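Putative alpha-galactosidase (Bacteroides fragilis, PDB 4NZJ) probably hydrolyses alpha-D-galactosides, releasing terminal, non-reducing alpha-D-galactose from galactose oligosaccharides, galactomannans and galactolipids. Local coordinates at residues D143-P148 against L156-T161; S313-P318 against M353-L358. One frame throughout, in Å; residues are numbered along the deposited sequence.

Both contacts belong to the catalytic TIM barrel domain, and they come in series along the chain. Contact 1 folds back the long loop between strand 138-140 and helix 166-176, at the periphery, with its centre about 26 Å from the centre of the chain. Contact 2 is deeply buried, about 7 Å from that centre, where strand 315-317 faces the chain leading from helix 341-353 into strand 358-360. The two centres lie 29 Å apart, and their nearest atoms are about 14 Å apart, without touching. Contact 1 thus shapes a peripheral loop, and contact 2 packs the interior of the same domain, at the seam between strands 315-317 and 358-360, neighbours where a TIM barrel closes.

Contact 1 of 2, residues D143-P148 against L156-T161; sequences DFWQLP and LQIDKT
Trp145 and Leu147 grip the segment 156-161 from two sides of a single antiparallel beta bridge, formed inside the long loop that follows strand 138-140 of the TIM barrel. The evidence for the bridge is a pair of flanking backbone bonds, Asp159 N to Trp145 O (2.8 Å, 168° at the hydrogen) and Leu147 N to Gln157 O. Between them Gln146 and Ile158 form a non-hydrogen-bonded pair, their CA atoms 4.5 Å apart.

The indole of Trp145 carries one half of the side-chain contact. With chi1 at 63°, CG sits between the backbone N and the carbonyl carbon, a rotamer that turns the six-membered ring toward the second segment. Ile158 meets the ring at its edge, CG1 lying near the plane and 3.8 Å from CZ3, whereas Leu156 comes obliquely with its CD1 against CH2. Gln146 CB lies over one face, offset toward the rim. At the other end of the indole NE1 donates to Tyr184 O, which fixes the ring's rotation, and Phe209 of helix 202-212 packs against both Trp145 and Leu156.

Leu147 makes the other half by spreading its two methyls along the segment: CD1 rests on Gln157 CB (3.7 Å), and CD2 on Asp159 CA, the Asp159 side chain crossing it at about a right angle. A water lies within bonding distance of Asp159 OD2 and Phe144 O, though it has more acceptors in reach than protons to give; Lys162 NZ also bonds Phe144 O.

Leu147 and Gln157 share one direct bond. In place of the return bond from Gln157 N to Leu147 O, a second water accepts from the first and donates to the second, each at 2.9 Å.

Contact 2 of 2, residues S313-P318 against M353-L358; sequences SGWNDP and MMASPL
Pro357 presses its ring against the backbone of strand 315-317 at the seam between this strand and strand 358-360, the two that lie next to each other where a TIM barrel closes. Its CD is 3.3 Å from Asn316 O, while CG rests beside the carboxylate of Asp317, 3.9 Å from OD1, an oxygen that accepts from Asp319 N. The touching parts run at 93° to each other, so small bumps, rather than lengths of strand, do the fitting.

Pro318 supplies the return bump. Its CG-CD edge lies against the side chain of Ser356, with CG 3.3 Å from OG and 3.6 Å from CB, and the terminal CE of Met354, a selenomethionine, closes in on the same CG more distantly. Trp315 fills the remaining step: CZ3 lies against Ala355 CB (3.7 Å), and CE3 comes close to Ala355 O, which approaches the ring obliquely. Ala355 is the C-prime residue of the Schellman motif ending helix 341-353, and its positive phi (51°) turns the chain there.

No hydrogen bond joins the two segments directly; two waters fill the hollow between the backbones. One accepts from Asn316 N and lies within bonding distance of Ala355 O, in the plane of the Trp315 ring at its edge. The other lies 2.8 to 2.9 Å from Asn316 O, Met354 O and Ser356 OG, with more acceptors in reach than it has protons.

Around this seam, strand 315-317 pairs with strand 272-274, whose Leu272 touches both Asp317 and Pro357. Helix 296-303 backs Pro318 through Ile299 and Met354 through Leu300, while Trp351 of helix 341-353 packs against Pro318 and Leu358, the residue that opens strand 358-360.

Contact 1 of 2, residues D143-P148 against L156-T161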
loop_
_atom_site.group_PDB
_atom_site.type_symbol
_atom_site.label_atom_id
_atom_site.label_comp_id
_atom_site.label_asym_id
_atom_site.label_seq_id
_atom_site.Cartn_x
_atom_site.Cartn_y
_atom_site.Cartn_z
ATOM N N ASP A 143 -12.596 8.252 -9.466
ATOM C CA ASP A 143 -13.938 8.545 -9.981
ATOM C C ASP A 143 -13.864 9.319 -11.311
ATOM O O ASP A 143 -12.835 9.913 -11.643
ATOM C CB ASP A 143 -14.682 9.367 -8.906
ATOM C CG ASP A 143 -16.209 9.277 -8.984
ATOM O OD1 ASP A 143 -16.786 8.684 -9.917
ATOM O OD2 ASP A 143 -16.833 9.841 -8.050
ATOM N N PHE A 144 -14.962 9.296 -12.067
ATOM C CA PHE A 144 -15.118 10.055 -13.325
ATOM C C PHE A 144 -14.351 9.518 -14.545
ATOM O O PHE A 144 -14.200 10.242 -15.534
ATOM C CB PHE A 144 -14.776 11.547 -13.159
ATOM C CG PHE A 144 -15.674 12.295 -12.215
ATOM C CD1 PHE A 144 -15.357 12.390 -10.869
ATOM C CD2 PHE A 144 -16.797 12.956 -12.686
ATOM C CE1 PHE A 144 -16.158 13.113 -10.005
ATOM C CE2 PHE A 144 -17.608 13.676 -11.826
ATOM C CZ PHE A 144 -17.287 13.750 -10.486
ATOM N N TRP A 145 -13.886 8.271 -14.506
ATOM C CA TRP A 145 -13.394 7.618 -15.731
ATOM C C TRP A 145 -14.569 7.252 -16.651
ATOM O O TRP A 145 -14.395 7.073 -17.859
ATOM C CB TRP A 145 -12.561 6.372 -15.407
ATOM C CG TRP A 145 -13.338 5.308 -14.716
ATOM C CD1 TRP A 145 -13.453 5.116 -13.370
ATOM C CD2 TRP A 145 -14.125 4.286 -15.337
ATOM N NE1 TRP A 145 -14.277 4.039 -13.114
ATOM C CE2 TRP A 145 -14.702 3.517 -14.307
ATOM C CE3 TRP A 145 -14.414 3.961 -16.669
ATOM C CZ2 TRP A 145 -15.539 2.431 -14.568
ATOM C CZ3 TRP A 145 -15.241 2.881 -16.924
ATOM C CH2 TRP A 145 -15.796 2.131 -15.878
ATOM N N GLN A 146 -15.750 7.127 -16.053
ATOM C CA GLN A 146 -16.975 6.733 -16.748
ATOM C C GLN A 146 -17.934 7.906 -16.917
ATOM O O GLN A 146 -17.822 8.920 -16.214
ATOM C CB GLN A 146 -17.672 5.594 -15.989
ATOM C CG GLN A 146 -18.334 5.973 -14.661
ATOM C CD GLN A 146 -17.376 5.958 -13.475
ATOM O OE1 GLN A 146 -16.386 6.702 -13.443
ATOM N NE2 GLN A 146 -17.667 5.109 -12.486
ATOM N N LEU A 147 -18.888 7.753 -17.832
ATOM C CA LEU A 147 -19.893 8.775 -18.089
ATOM C C LEU A 147 -21.007 8.712 -17.036
ATOM O O LEU A 147 -21.123 7.724 -16.306
ATOM C CB LEU A 147 -20.475 8.615 -19.498
ATOM C CG LEU A 147 -19.477 8.778 -20.648
ATOM C CD1 LEU A 147 -20.189 8.628 -21.983
ATOM C CD2 LEU A 147 -18.751 10.115 -20.581
ATOM N N PRO A 148 -21.819 9.777 -16.944
ATOM C CA PRO A 148 -22.873 9.825 -15.926
ATOM C C PRO A 148 -23.880 8.675 -15.967
ATOM O O PRO A 148 -24.285 8.186 -14.914
ATOM C CB PRO A 148 -23.578 11.149 -16.212
ATOM C CG PRO A 148 -22.532 12.001 -16.834
ATOM C CD PRO A 148 -21.667 11.071 -17.636
ATOM N N LEU A 156 -21.299 0.156 -18.343
ATOM C CA LEU A 156 -20.657 1.429 -18.030
ATOM C C LEU A 156 -20.046 1.979 -19.309
ATOM O O LEU A 156 -19.572 1.214 -20.160
ATOM C CB LEU A 156 -19.575 1.236 -16.974
ATOM C CG LEU A 156 -20.079 0.842 -15.588
ATOM C CD1 LEU A 156 -18.914 0.350 -14.740
ATOM C CD2 LEU A 156 -20.810 1.994 -14.915
ATOM N N GLN A 157 -20.079 3.297 -19.465
ATOM C CA GLN A 157 -19.497 3.940 -20.639
ATOM C C GLN A 157 -18.193 4.610 -20.261
ATOM O O GLN A 157 -18.180 5.499 -19.428
ATOM C CB GLN A 157 -20.448 4.986 -21.199
ATOM C CG GLN A 157 -21.791 4.444 -21.641
ATOM C CD GLN A 157 -22.643 5.526 -22.267
ATOM O OE1 GLN A 157 -22.556 5.775 -23.468
ATOM N NE2 GLN A 157 -23.466 6.183 -21.456
ATOM N N ILE A 158 -17.095 4.179 -20.865
ATOM C CA ILE A 158 -15.811 4.842 -20.655
ATOM C C ILE A 158 -15.903 6.246 -21.247
ATOM O O ILE A 158 -16.451 6.435 -22.328
ATOM C CB ILE A 158 -14.654 4.076 -21.327
ATOM C CG1 ILE A 158 -14.466 2.704 -20.673
ATOM C CG2 ILE A 158 -13.361 4.877 -21.230
ATOM C CD1 ILE A 158 -13.737 1.710 -21.548
ATOM N N ASP A 159 -15.386 7.234 -20.521
ATOM C CA ASP A 159 -15.267 8.584 -21.064
ATOM C C ASP A 159 -14.141 8.546 -22.098
ATOM O O ASP A 159 -12.957 8.550 -21.732
ATOM C CB ASP A 159 -14.957 9.583 -19.947
ATOM C CG ASP A 159 -14.936 11.018 -20.428
ATOM O OD1 ASP A 159 -14.679 11.266 -21.630
ATOM O OD2 ASP A 159 -15.188 11.911 -19.588
ATOM N N LYS A 160 -14.515 8.507 -23.376
ATOM C CA LYS A 160 -13.541 8.349 -24.462
ATOM C C LYS A 160 -12.767 9.627 -24.758
ATOM O O LYS A 160 -11.786 9.599 -25.493
ATOM C CB LYS A 160 -14.221 7.842 -25.733
ATOM C CG LYS A 160 -14.845 6.463 -25.579
ATOM C CD LYS A 160 -13.832 5.444 -25.074
ATOM C CE LYS A 160 -12.796 5.099 -26.134
ATOM N NZ LYS A 160 -13.410 4.605 -27.399
ATOM N N THR A 161 -13.207 10.754 -24.205
ATOM C CA THR A 161 -12.419 11.978 -24.313
ATOM C C THR A 161 -11.171 11.814 -23.446
ATOM O O THR A 161 -10.059 12.162 -23.859
ATOM C CB THR A 161 -13.207 13.219 -23.854
ATOM O OG1 THR A 161 -14.407 13.336 -24.625
ATOM C CG2 THR A 161 -12.370 14.477 -24.030
HETATM O O HOH W 1 -16.364 11.550 -17.046
HETATM O O HOH W 2 -21.280 5.179 -17.635
#

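Contact 2 of 2, residues S313-P318 against M353-L358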
loop_
_atom_site.group_PDB
_atom_site.type_symbol
_atom_site.label_atom_id
_atom_site.label_comp_id
_atom_site.label_asym_id
_atom_site.label_seq_id
_atom_site.Cartn_x
_atom_site.Cartn_y
_atom_site.Cartn_z
ATOM N N SER A 313 -3.749 -10.473 3.509
ATOM C CA SER A 313 -4.975 -10.537 2.712
ATOM C C SER A 313 -6.173 -9.801 3.318
ATOM O O SER A 313 -7.292 -9.997 2.872
ATOM C CB SER A 313 -5.344 -11.987 2.371
ATOM O OG SER A 313 -4.221 -12.702 1.872
ATOM N N GLY A 314 -5.933 -8.934 4.298
ATOM C CA GLY A 314 -7.007 -8.184 4.934
ATOM C C GLY A 314 -6.452 -7.060 5.776
ATOM O O GLY A 314 -6.164 -7.262 6.943
ATOM N N TRP A 315 -6.317 -5.879 5.173
ATOM C CA TRP A 315 -5.651 -4.740 5.803
ATOM C C TRP A 315 -6.609 -3.619 6.194
ATOM O O TRP A 315 -7.551 -3.299 5.457
ATOM C CB TRP A 315 -4.584 -4.187 4.847
ATOM C CG TRP A 315 -3.695 -5.256 4.315
ATOM C CD1 TRP A 315 -3.723 -5.801 3.062
ATOM C CD2 TRP A 315 -2.664 -5.948 5.030
ATOM N NE1 TRP A 315 -2.757 -6.774 2.947
ATOM C CE2 TRP A 315 -2.101 -6.892 4.143
ATOM C CE3 TRP A 315 -2.157 -5.861 6.328
ATOM C CZ2 TRP A 315 -1.052 -7.736 4.516
ATOM C CZ3 TRP A 315 -1.115 -6.708 6.700
ATOM C CH2 TRP A 315 -0.580 -7.637 5.795
ATOM N N ASN A 316 -6.362 -3.019 7.359
ATOM C CA ASN A 316 -7.025 -1.774 7.722
ATOM C C ASN A 316 -6.433 -0.656 6.872
ATOM O O ASN A 316 -5.213 -0.489 6.827
ATOM C CB ASN A 316 -6.815 -1.436 9.196
ATOM C CG ASN A 316 -7.569 -2.363 10.137
ATOM O OD1 ASN A 316 -8.771 -2.591 9.981
ATOM N ND2 ASN A 316 -6.869 -2.874 11.148
ATOM N N ASP A 317 -7.296 0.120 6.225
ATOM C CA ASP A 317 -6.866 1.180 5.313
ATOM C C ASP A 317 -7.122 2.552 5.951
ATOM O O ASP A 317 -8.265 2.988 6.044
ATOM C CB ASP A 317 -7.618 1.018 3.992
ATOM C CG ASP A 317 -7.244 2.052 2.942
ATOM O OD1 ASP A 317 -6.352 2.904 3.171
ATOM O OD2 ASP A 317 -7.876 2.004 1.859
ATOM N N PRO A 318 -6.057 3.241 6.399
ATOM C CA PRO A 318 -6.190 4.563 7.003
ATOM C C PRO A 318 -6.138 5.707 5.976
ATOM O O PRO A 318 -5.879 6.859 6.342
ATOM C CB PRO A 318 -4.986 4.624 7.945
ATOM C CG PRO A 318 -3.951 3.789 7.275
ATOM C CD PRO A 318 -4.651 2.795 6.388
HETATM N N MSE A 353 4.421 1.010 10.070
HETATM C CA MSE A 353 4.249 0.213 11.295
HETATM C C MSE A 353 2.890 -0.430 11.406
HETATM O O MSE A 353 2.775 -1.534 11.928
HETATM C CB MSE A 353 4.432 1.085 12.540
HETATM C CG MSE A 353 5.867 1.569 12.731
HETATM SE SE MSE A 353 7.069 0.137 13.311
HETATM C CE MSE A 353 6.355 -0.111 15.127
HETATM N N MSE A 354 1.853 0.256 10.927
HETATM C CA MSE A 354 0.467 -0.244 11.028
HETATM C C MSE A 354 0.095 -1.208 9.919
HETATM O O MSE A 354 -1.064 -1.609 9.813
HETATM C CB MSE A 354 -0.496 0.945 11.032
HETATM C CG MSE A 354 -0.344 1.789 12.298
HETATM SE SE MSE A 354 -1.691 3.231 12.391
HETATM C CE MSE A 354 -1.437 4.033 10.619
ATOM N N ALA A 355 1.071 -1.620 9.108
ATOM C CA ALA A 355 0.816 -2.504 7.972
ATOM C C ALA A 355 -0.317 -1.929 7.120
ATOM O O ALA A 355 -1.228 -2.650 6.696
ATOM C CB ALA A 355 0.498 -3.920 8.445
ATOM N N SER A 356 -0.229 -0.628 6.864
ATOM C CA SER A 356 -1.229 0.081 6.080
ATOM C C SER A 356 -0.918 -0.028 4.601
ATOM O O SER A 356 0.248 -0.124 4.216
ATOM C CB SER A 356 -1.240 1.560 6.456
ATOM O OG SER A 356 -1.478 1.739 7.834
ATOM N N PRO A 357 -1.956 0.013 3.754
ATOM C CA PRO A 357 -1.708 0.310 2.349
ATOM C C PRO A 357 -0.845 1.564 2.255
ATOM O O PRO A 357 -1.024 2.497 3.054
ATOM C CB PRO A 357 -3.110 0.573 1.799
ATOM C CG PRO A 357 -4.004 -0.232 2.673
ATOM C CD PRO A 357 -3.389 -0.153 4.042
ATOM N N LEU A 358 0.114 1.568 1.329
ATOM C CA LEU A 358 0.961 2.732 1.087
ATOM C C LEU A 358 0.613 3.284 -0.289
ATOM O O LEU A 358 1.300 3.012 -1.276
ATOM C CB LEU A 358 2.449 2.371 1.163
ATOM C CG LEU A 358 2.918 1.733 2.469
ATOM C CD1 LEU A 358 4.389 1.347 2.401
ATOM C CD2 LEU A 358 2.668 2.665 3.639
HETATM O O HOH W 3 -3.564 -3.187 8.410
HETATM O O HOH W 4 -3.339 -0.058 8.843
#